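Anaphase-promoting complex subunit cut9 (Schizosaccharomyces pombe, PDB 2XPI) serves as a tetratricopeptide-repeat subunit of the anaphase-promoting complex, the ubiquitin ligase that controls mitosis and G1, and pairs with a second copy of itself. Local coordinates at residues F498-A501 and L502-K506; K265-A268 and A269-R272; S390-R393 and R394-K398; S46-S49 and T50-S54. All blocks are in the same frame, centred on the assembly; numbering follows the deposited sequence.

In the fold
Contact order along the chain is 4, 2, 3, 1, and none touches another. Contact 4 belongs to the N-terminal loop ahead of helix 83-96; contact 2 opens helix 268-276 of TPR 6; contacts 3 and 1 are turns of helix 389-402 in TPR 9 and helix 491-507 in TPR 12. Contacts 2 and 4, with centres about 22 Å apart, both reach the second subunit, in keeping with dimerization through TPR 1-7. Contact 1, in one of the hcn1-binding repeats, lies about 59 Å from contact 4 and about 33 Å from contact 3, between centres. The dimerizing repeats thus lie toward the N-terminal end and the hcn1-binding repeats (8, 10-13) farther along the array.

Contact 1: F498-A501 and L502-K506; sequences FQNA and LLLVK
Phe498 meets Leu502 through its carbonyl group, while its flat ring is turned away from the following turn and lies among Asn479, Asn521, Leu522 and an apolar side chain on the chain of another protein. Toward residues 502-506 it is mainly peptide carbonyls that are presented. Leu502 N points almost straight at Phe498 O (3.1 Å, N-H...O 177°), tilted out of the carbonyl plane, and Val505 N approaches Ala501 O at 2.8 Å, nearly in line with the C=O bond. The bonds from Leu503 N to Gln499 O and from Leu504 N to Asn500 O complete an unbroken alpha-helical ladder.

Branched side chains lean back over the same carbonyls. The CD2 methyl of Leu502 turns toward Phe498 O, whereas CG2 of Val505 rests 3.5 Å from Ala501 O. For Leu503, CG set anti to the carbonyl carbon (chi1 -61°) directs the branch back alongside Gln499 O.

Helix 491-507 of TPR 12 packs against helix 475-487 of the same repeat and helix 516-528 of TPR 13: Phe498, Asn500, Leu504 and Val505 touch the former, while Phe498, Gln499 and Leu502 face the latter, where Gln499 OE1 is hydrogen-bonded to Tyr526 OH.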
loop_
_atom_site.group_PDB
_atom_site.type_symbol
_atom_site.label_atom_id
_atom_site.label_comp_id
_atom_site.label_asym_id
_atom_site.label_seq_id
_atom_site.Cartn_x
_atom_site.Cartn_y
_atom_site.Cartn_z
ATOM N N PHE A 498 1.864 -4.240 56.167
ATOM C CA PHE A 498 2.104 -2.806 56.014
ATOM C C PHE A 498 3.553 -2.393 56.243
ATOM O O PHE A 498 4.094 -1.581 55.488
ATOM C CB PHE A 498 1.199 -2.003 56.928
ATOM C CG PHE A 498 -0.245 -2.222 56.661
ATOM C CD1 PHE A 498 -0.705 -2.317 55.363
ATOM C CD2 PHE A 498 -1.142 -2.347 57.698
ATOM C CE1 PHE A 498 -2.023 -2.515 55.109
ATOM C CE2 PHE A 498 -2.463 -2.546 57.444
ATOM C CZ PHE A 498 -2.907 -2.632 56.151
ATOM N N GLN A 499 4.182 -2.935 57.282
ATOM C CA GLN A 499 5.567 -2.578 57.575
ATOM C C GLN A 499 6.500 -3.004 56.448
ATOM O O GLN A 499 7.523 -2.372 56.200
ATOM C CB GLN A 499 6.026 -3.163 58.913
ATOM C CG GLN A 499 5.667 -2.313 60.112
ATOM C CD GLN A 499 5.837 -3.054 61.441
ATOM O OE1 GLN A 499 5.734 -2.448 62.516
ATOM N NE2 GLN A 499 6.094 -4.364 61.372
ATOM N N ASN A 500 6.142 -4.079 55.756
ATOM C CA ASN A 500 6.970 -4.566 54.665
ATOM C C ASN A 500 6.753 -3.846 53.349
ATOM O O ASN A 500 7.680 -3.728 52.553
ATOM C CB ASN A 500 6.827 -6.071 54.503
ATOM C CG ASN A 500 8.042 -6.800 54.998
ATOM O OD1 ASN A 500 8.129 -7.170 56.168
ATOM N ND2 ASN A 500 9.021 -6.971 54.118
ATOM N N ALA A 501 5.534 -3.370 53.115
ATOM C CA ALA A 501 5.285 -2.487 51.987
ATOM C C ALA A 501 6.207 -1.285 52.137
ATOM O O ALA A 501 6.981 -0.979 51.240
ATOM C CB ALA A 501 3.835 -2.035 51.972
ATOM N N LEU A 502 6.121 -0.620 53.292
ATOM C CA LEU A 502 6.962 0.538 53.618
ATOM C C LEU A 502 8.452 0.280 53.433
ATOM O O LEU A 502 9.161 1.108 52.855
ATOM C CB LEU A 502 6.701 1.006 55.044
ATOM C CG LEU A 502 5.524 1.968 55.243
ATOM C CD1 LEU A 502 4.834 2.335 53.915
ATOM C CD2 LEU A 502 4.528 1.427 56.282
ATOM N N LEU A 503 8.933 -0.858 53.923
ATOM C CA LEU A 503 10.323 -1.217 53.697
ATOM C C LEU A 503 10.585 -1.327 52.205
ATOM O O LEU A 503 11.553 -0.763 51.702
ATOM C CB LEU A 503 10.690 -2.521 54.395
ATOM C CG LEU A 503 10.555 -2.537 55.919
ATOM C CD1 LEU A 503 11.623 -3.431 56.508
ATOM C CD2 LEU A 503 10.652 -1.140 56.498
ATOM N N LEU A 504 9.708 -2.038 51.501
ATOM C CA LEU A 504 9.821 -2.202 50.050
ATOM C C LEU A 504 9.904 -0.874 49.313
ATOM O O LEU A 504 10.804 -0.669 48.510
ATOM C CB LEU A 504 8.646 -3.000 49.496
ATOM C CG LEU A 504 8.947 -4.411 49.017
ATOM C CD1 LEU A 504 10.445 -4.613 48.830
ATOM C CD2 LEU A 504 8.388 -5.425 49.988
ATOM N N VAL A 505 8.950 0.013 49.580
ATOM C CA VAL A 505 8.883 1.324 48.945
ATOM C C VAL A 505 10.157 2.153 49.081
ATOM O O VAL A 505 10.470 2.967 48.212
ATOM C CB VAL A 505 7.705 2.141 49.497
ATOM C CG1 VAL A 505 7.845 3.610 49.137
ATOM C CG2 VAL A 505 6.411 1.595 48.964
ATOM N N LYS A 506 10.893 1.958 50.170
ATOM C CA LYS A 506 12.113 2.727 50.392
ATOM C C LYS A 506 13.218 2.334 49.399
ATOM O O LYS A 506 14.063 3.159 49.035
ATOM C CB LYS A 506 12.582 2.580 51.842
ATOM C CG LYS A 506 12.286 3.787 52.706
ATOM C CD LYS A 506 13.051 5.007 52.190
ATOM C CE LYS A 506 13.008 6.180 53.174
ATOM N NZ LYS A 506 13.711 7.383 52.635
#

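Contact 2: K265-A268 and A269-R272; sequences KEDA and AFLR
Asp267 and Phe270 make the close-packed part of this helix start. The carboxylate lies beside the base of the aromatic side chain, with Asp267 OD1 3.4 Å from Phe270 CB. OD1 of the aspartate also comes within 3.6 Å of Phe270 CD2. Both side chains swing their CG opposite the backbone N (chi1 -166° in Asp267), and they cross at a slant with the carboxylate and ring planes only 17° apart. Although Asp267 occupies the N-cap position, its carboxylate makes no capping bond. The backbone link here is Phe270 N to Asp267 O at 3.2 Å, with the donor well above the carbonyl plane.

Between the two segments, the other flank is looser. There Arg272 N bonds to Ala268 O at 3.1 Å, in the carbonyl plane and nearly straight (170°), but the side chains add little: Arg272 CB lies 3.5 Å from Ala268 O. Ala268, Leu271 and Arg272 all touch Tyr260 instead, and Leu271 packs on Trp90 of the second subunit.

Asp267 OD1 is hydrogen-bonded to Tyr263 OH, and OD2 forms a salt bridge with Arg83 NH1 of the second subunit, whose guanidinium also makes a cation-pi contact with Phe270. A carboxylate and an aromatic ring held close together thus offer one arginine two kinds of partner across the dimer interface, and the neighbouring positive charge would be expected to favour an ionised Asp267.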
loop_
_atom_site.group_PDB
_atom_site.type_symbol
_atom_site.label_atom_id
_atom_site.label_comp_id
_atom_site.label_asym_id
_atom_site.label_seq_id
_atom_site.Cartn_x
_atom_site.Cartn_y
_atom_site.Cartn_z
ATOM N N LYS A 265 24.605 -24.193 14.421
ATOM C CA LYS A 265 24.935 -25.071 15.550
ATOM C C LYS A 265 25.915 -24.404 16.507
ATOM O O LYS A 265 25.760 -24.491 17.724
ATOM C CB LYS A 265 25.534 -26.406 15.083
ATOM C CG LYS A 265 25.637 -27.424 16.217
ATOM C CD LYS A 265 27.001 -28.084 16.317
ATOM C CE LYS A 265 27.231 -28.622 17.736
ATOM N NZ LYS A 265 28.640 -29.079 18.021
ATOM N N GLU A 266 26.921 -23.741 15.940
ATOM C CA GLU A 266 28.036 -23.195 16.711
ATOM C C GLU A 266 27.735 -21.856 17.416
ATOM O O GLU A 266 28.411 -21.479 18.370
ATOM C CB GLU A 266 29.290 -23.094 15.830
ATOM C CG GLU A 266 29.881 -21.701 15.761
ATOM C CD GLU A 266 31.102 -21.594 14.847
ATOM O OE1 GLU A 266 31.573 -22.632 14.325
ATOM O OE2 GLU A 266 31.595 -20.455 14.648
ATOM N N ASP A 267 26.720 -21.141 16.955
ATOM C CA ASP A 267 26.367 -19.854 17.556
ATOM C C ASP A 267 24.941 -19.912 18.133
ATOM O O ASP A 267 24.218 -18.917 18.153
ATOM C CB ASP A 267 26.487 -18.738 16.507
ATOM C CG ASP A 267 26.473 -17.352 17.117
ATOM O OD1 ASP A 267 25.812 -16.465 16.533
ATOM O OD2 ASP A 267 27.111 -17.152 18.178
ATOM N N ALA A 268 24.543 -21.091 18.596
ATOM C CA ALA A 268 23.168 -21.316 19.033
ATOM C C ALA A 268 22.792 -20.409 20.183
ATOM O O ALA A 268 21.653 -19.966 20.260
ATOM C CB ALA A 268 22.958 -22.767 19.425
ATOM N N ALA A 269 23.747 -20.120 21.064
ATOM C CA ALA A 269 23.449 -19.376 22.277
ATOM C C ALA A 269 23.095 -17.935 21.999
ATOM O O ALA A 269 22.374 -17.316 22.770
ATOM C CB ALA A 269 24.592 -19.448 23.272
ATOM N N PHE A 270 23.611 -17.396 20.911
ATOM C CA PHE A 270 23.338 -16.018 20.548
ATOM C C PHE A 270 21.866 -15.842 20.207
ATOM O O PHE A 270 21.192 -14.970 20.756
ATOM C CB PHE A 270 24.217 -15.621 19.366
ATOM C CG PHE A 270 23.887 -14.283 18.771
ATOM C CD1 PHE A 270 24.324 -13.112 19.371
ATOM C CD2 PHE A 270 23.189 -14.198 17.580
ATOM C CE1 PHE A 270 24.039 -11.879 18.810
ATOM C CE2 PHE A 270 22.909 -12.981 17.018
ATOM C CZ PHE A 270 23.338 -11.817 17.635
ATOM N N LEU A 271 21.350 -16.673 19.315
ATOM C CA LEU A 271 19.955 -16.541 18.933
ATOM C C LEU A 271 19.041 -16.885 20.110
ATOM O O LEU A 271 18.098 -16.162 20.390
ATOM C CB LEU A 271 19.631 -17.409 17.718
ATOM C CG LEU A 271 18.169 -17.434 17.275
ATOM C CD1 LEU A 271 17.659 -16.032 16.876
ATOM C CD2 LEU A 271 17.964 -18.449 16.158
ATOM N N ARG A 272 19.326 -17.975 20.809
ATOM C CA ARG A 272 18.524 -18.345 21.970
ATOM C C ARG A 272 18.436 -17.223 23.005
ATOM O O ARG A 272 17.363 -16.984 23.547
ATOM C CB ARG A 272 19.044 -19.624 22.623
ATOM C CG ARG A 272 18.325 -19.988 23.896
ATOM C CD ARG A 272 18.521 -21.446 24.240
ATOM N NE ARG A 272 19.865 -21.895 23.898
ATOM C CZ ARG A 272 20.940 -21.618 24.627
ATOM N NH1 ARG A 272 20.798 -20.898 25.744
ATOM N NH2 ARG A 272 22.142 -22.052 24.248
#

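Contact 3: S390-R393 and R394-K398; sequences SEAR and RYFSK
Ala392 and Phe396 provide the apolar side-chain contact of this helical stretch. The methyl group of Ala392 lies 4.0 Å from CE2 on one flank of the Phe396 ring. With CG anti to the carbonyl carbon (chi1 -64°), the ring is carried back along the helix toward the preceding turn, where it also passes obliquely by Ala392 O.

Tyr395 leans in the same sense on an adjoining side of the helix, and there it is the neighbouring arginine that meets the ring: the CG methylene of Arg394 covers one face of Tyr395, over the centre and 3.8 Å above the plane. Arg393 behaves differently: its CG is set opposite the backbone N (chi1 178°) and its chain, bent at chi2 and chi3, heads away from residues 394-398.

Beneath these side chains the backbone follows the alpha-helical pattern. Arg394 N bonds to Ser390 O at 3.0 Å, Phe396 N to Ala392 O at 3.1 Å and Ser397 N to Arg393 O at 2.9 Å, the second of these close to linear at the acceptor (C=O...N 169°).

Helix 389-402 is the later helix of TPR 9. Glu391, Ala392, Tyr395 and Phe396 pack on helix 373-385, where Lys398 also makes a cation-pi contact with Trp376, while Arg393 reaches Phe413, Phe417 and Glu420 of helix 407-420, and Phe396 touches Ser416 there.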
loop_
_atom_site.group_PDB
_atom_site.type_symbol
_atom_site.label_atom_id
_atom_site.label_comp_id
_atom_site.label_asym_id
_atom_site.label_seq_id
_atom_site.Cartn_x
_atom_site.Cartn_y
_atom_site.Cartn_z
ATOM N N SER A 390 -13.403 10.333 31.907
ATOM C CA SER A 390 -14.257 10.039 30.768
ATOM C C SER A 390 -13.449 9.956 29.467
ATOM O O SER A 390 -13.571 8.991 28.710
ATOM C CB SER A 390 -15.346 11.105 30.616
ATOM O OG SER A 390 -15.757 11.605 31.877
ATOM N N GLU A 391 -12.634 10.967 29.193
ATOM C CA GLU A 391 -11.916 10.993 27.929
ATOM C C GLU A 391 -10.745 9.995 27.949
ATOM O O GLU A 391 -10.336 9.475 26.911
ATOM C CB GLU A 391 -11.500 12.422 27.545
ATOM C CG GLU A 391 -11.118 13.314 28.713
ATOM C CD GLU A 391 -12.320 13.897 29.464
ATOM O OE1 GLU A 391 -12.998 14.788 28.901
ATOM O OE2 GLU A 391 -12.575 13.483 30.626
ATOM N N ALA A 392 -10.239 9.695 29.138
ATOM C CA ALA A 392 -9.274 8.619 29.272
ATOM C C ALA A 392 -9.936 7.292 28.899
ATOM O O ALA A 392 -9.409 6.543 28.075
ATOM C CB ALA A 392 -8.721 8.570 30.668
ATOM N N ARG A 393 -11.094 7.000 29.491
ATOM C CA ARG A 393 -11.818 5.781 29.131
ATOM C C ARG A 393 -12.062 5.674 27.635
ATOM O O ARG A 393 -11.801 4.626 27.049
ATOM C CB ARG A 393 -13.150 5.660 29.851
ATOM C CG ARG A 393 -13.902 4.411 29.431
ATOM C CD ARG A 393 -14.713 3.835 30.551
ATOM N NE ARG A 393 -15.975 4.534 30.736
ATOM C CZ ARG A 393 -16.375 5.072 31.885
ATOM N NH1 ARG A 393 -15.610 5.006 32.972
ATOM N NH2 ARG A 393 -17.556 5.678 31.941
ATOM N N ARG A 394 -12.553 6.750 27.023
ATOM C CA ARG A 394 -12.733 6.762 25.574
ATOM C C ARG A 394 -11.472 6.258 24.830
ATOM O O ARG A 394 -11.565 5.466 23.886
ATOM C CB ARG A 394 -13.129 8.149 25.028
ATOM C CG ARG A 394 -12.506 8.368 23.638
ATOM C CD ARG A 394 -13.177 9.407 22.775
ATOM N NE ARG A 394 -13.269 9.052 21.344
ATOM C CZ ARG A 394 -13.174 7.824 20.813
ATOM N NH1 ARG A 394 -12.957 6.742 21.558
ATOM N NH2 ARG A 394 -13.320 7.674 19.501
ATOM N N TYR A 395 -10.301 6.721 25.248
ATOM C CA TYR A 395 -9.094 6.473 24.459
ATOM C C TYR A 395 -8.477 5.113 24.679
ATOM O O TYR A 395 -7.888 4.569 23.759
ATOM C CB TYR A 395 -8.080 7.607 24.605
ATOM C CG TYR A 395 -8.581 8.828 23.870
ATOM C CD1 TYR A 395 -8.603 8.860 22.476
ATOM C CD2 TYR A 395 -9.071 9.933 24.557
ATOM C CE1 TYR A 395 -9.068 9.962 21.795
ATOM C CE2 TYR A 395 -9.542 11.049 23.875
ATOM C CZ TYR A 395 -9.544 11.048 22.498
ATOM O OH TYR A 395 -10.026 12.136 21.809
ATOM N N PHE A 396 -8.634 4.554 25.878
ATOM C CA PHE A 396 -8.191 3.196 26.112
ATOM C C PHE A 396 -9.170 2.293 25.392
ATOM O O PHE A 396 -8.810 1.211 24.915
ATOM C CB PHE A 396 -8.155 2.870 27.600
ATOM C CG PHE A 396 -7.163 3.684 28.374
ATOM C CD1 PHE A 396 -5.828 3.716 27.998
ATOM C CD2 PHE A 396 -7.560 4.397 29.494
ATOM C CE1 PHE A 396 -4.913 4.460 28.703
ATOM C CE2 PHE A 396 -6.653 5.136 30.208
ATOM C CZ PHE A 396 -5.323 5.171 29.807
ATOM N N SER A 397 -10.412 2.745 25.299
ATOM C CA SER A 397 -11.383 2.033 24.483
ATOM C C SER A 397 -10.958 1.992 23.012
ATOM O O SER A 397 -11.031 0.949 22.371
ATOM C CB SER A 397 -12.762 2.672 24.581
ATOM O OG SER A 397 -13.726 1.807 24.005
ATOM N N LYS A 398 -10.521 3.129 22.490
ATOM C CA LYS A 398 -10.207 3.269 21.078
ATOM C C LYS A 398 -8.996 2.416 20.720
ATOM O O LYS A 398 -8.965 1.749 19.688
ATOM C CB LYS A 398 -9.922 4.735 20.771
ATOM C CG LYS A 398 -9.795 5.064 19.310
ATOM C CD LYS A 398 -9.393 6.508 19.115
ATOM C CE LYS A 398 -8.782 6.698 17.724
ATOM N NZ LYS A 398 -9.734 6.507 16.581
#

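Contact 4: S46-S49 and T50-S54; sequences SQLS and TLTIS
Leu48 and Thr52 supply the van der Waals part of this N-terminal turn. Their side chains meet at about a right angle, the CD1 methyl of Leu48 lying 3.3 Å from Thr52 OG1 and 3.9 Å from Thr52 CG2. A lighter touch of the same kind brings Leu51 CG to 3.7 Å from Ser49 OG.

Hydrogen bonds between the two segments are both weak. Leu51 N reaches Ser49 OG at 3.4 Å, a weak bond with the pattern of an ST turn, in which a serine hydroxyl accepts from the amide two residues on. The rotation of Ser49 (chi1 65°) places OG between its own backbone N and carbonyl carbon, from where it can face that amide. Thr52 N meets Ser49 O, also at 3.4 Å, with an N-H...O angle of 142°. Shorter bonds of the same three-residue spacing follow, Ile53 N to Thr50 O at 2.7 Å and Ser54 N to Leu51 O at 3.2 Å, so the chain winds through successive tight turns in the loop ahead of helix 83-96, the first helix of the TPR array.

Polar side-chain ends find their main partners farther off. Asp193 joins the two segments, its OD1 hydrogen-bonded to Ser49 OG and its OD2 to Thr52 OG1. Thr50 OG1 pairs with Asp93 OD1 of the second subunit, and Ser49 and Leu51 also pack on that aspartate across the dimer interface.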
loop_
_atom_site.group_PDB
_atom_site.type_symbol
_atom_site.label_atom_id
_atom_site.label_comp_id
_atom_site.label_asym_id
_atom_site.label_seq_id
_atom_site.Cartn_x
_atom_site.Cartn_y
_atom_site.Cartn_z
ATOM N N SER A 46 11.269 -28.106 0.082
ATOM C CA SER A 46 10.667 -27.187 1.030
ATOM C C SER A 46 11.640 -26.989 2.188
ATOM O O SER A 46 11.377 -26.238 3.119
ATOM C CB SER A 46 9.334 -27.726 1.535
ATOM O OG SER A 46 9.540 -28.807 2.428
ATOM N N GLN A 47 12.768 -27.682 2.118
ATOM C CA GLN A 47 13.821 -27.544 3.110
ATOM C C GLN A 47 14.697 -26.352 2.782
ATOM O O GLN A 47 15.558 -25.981 3.568
ATOM C CB GLN A 47 14.695 -28.803 3.150
ATOM C CG GLN A 47 13.949 -30.070 3.483
ATOM C CD GLN A 47 13.043 -29.884 4.677
ATOM O OE1 GLN A 47 13.506 -29.736 5.807
ATOM N NE2 GLN A 47 11.739 -29.869 4.427
ATOM N N LEU A 48 14.500 -25.755 1.615
ATOM C CA LEU A 48 15.300 -24.594 1.265
ATOM C C LEU A 48 14.462 -23.303 1.275
ATOM O O LEU A 48 13.249 -23.329 1.509
ATOM C CB LEU A 48 16.001 -24.804 -0.086
ATOM C CG LEU A 48 16.967 -26.002 -0.239
ATOM C CD1 LEU A 48 17.452 -26.145 -1.682
ATOM C CD2 LEU A 48 18.157 -25.918 0.723
ATOM N N SER A 49 15.125 -22.173 1.034
ATOM C CA SER A 49 14.460 -20.870 1.007
ATOM C C SER A 49 14.649 -20.212 -0.352
ATOM O O SER A 49 15.063 -20.856 -1.302
ATOM C CB SER A 49 15.033 -19.958 2.096
ATOM O OG SER A 49 16.395 -19.656 1.837
ATOM N N THR A 50 14.358 -18.927 -0.453
ATOM C CA THR A 50 14.519 -18.266 -1.733
ATOM C C THR A 50 15.990 -18.064 -2.096
ATOM O O THR A 50 16.327 -17.984 -3.260
ATOM C CB THR A 50 13.762 -16.940 -1.794
ATOM O OG1 THR A 50 14.227 -16.073 -0.750
ATOM C CG2 THR A 50 12.287 -17.206 -1.611
ATOM N N LEU A 51 16.863 -18.001 -1.101
ATOM C CA LEU A 51 18.282 -17.882 -1.372
ATOM C C LEU A 51 18.720 -18.848 -2.464
ATOM O O LEU A 51 19.532 -18.493 -3.311
ATOM C CB LEU A 51 19.097 -18.095 -0.095
ATOM C CG LEU A 51 18.831 -17.053 0.996
ATOM C CD1 LEU A 51 19.818 -17.206 2.150
ATOM C CD2 LEU A 51 18.899 -15.648 0.394
ATOM N N THR A 52 18.172 -20.061 -2.452
ATOM C CA THR A 52 18.484 -21.076 -3.466
ATOM C C THR A 52 18.074 -20.683 -4.906
ATOM O O THR A 52 18.707 -21.101 -5.867
ATOM C CB THR A 52 17.858 -22.439 -3.095
ATOM O OG1 THR A 52 18.676 -23.091 -2.123
ATOM C CG2 THR A 52 17.767 -23.343 -4.307
ATOM N N ILE A 53 17.024 -19.876 -5.032
ATOM C CA ILE A 53 16.516 -19.387 -6.311
ATOM C C ILE A 53 17.069 -18.015 -6.680
ATOM O O ILE A 53 16.669 -17.440 -7.676
ATOM C CB ILE A 53 14.998 -19.108 -6.253
ATOM C CG1 ILE A 53 14.202 -20.251 -5.669
ATOM C CG2 ILE A 53 14.441 -18.829 -7.639
ATOM C CD1 ILE A 53 12.741 -19.870 -5.602
ATOM N N SER A 54 17.919 -17.431 -5.856
ATOM C CA SER A 54 18.419 -16.122 -6.218
ATOM C C SER A 54 19.301 -16.246 -7.484
ATOM O O SER A 54 20.110 -17.165 -7.588
ATOM C CB SER A 54 19.197 -15.524 -5.057
ATOM O OG SER A 54 19.724 -14.262 -5.419
#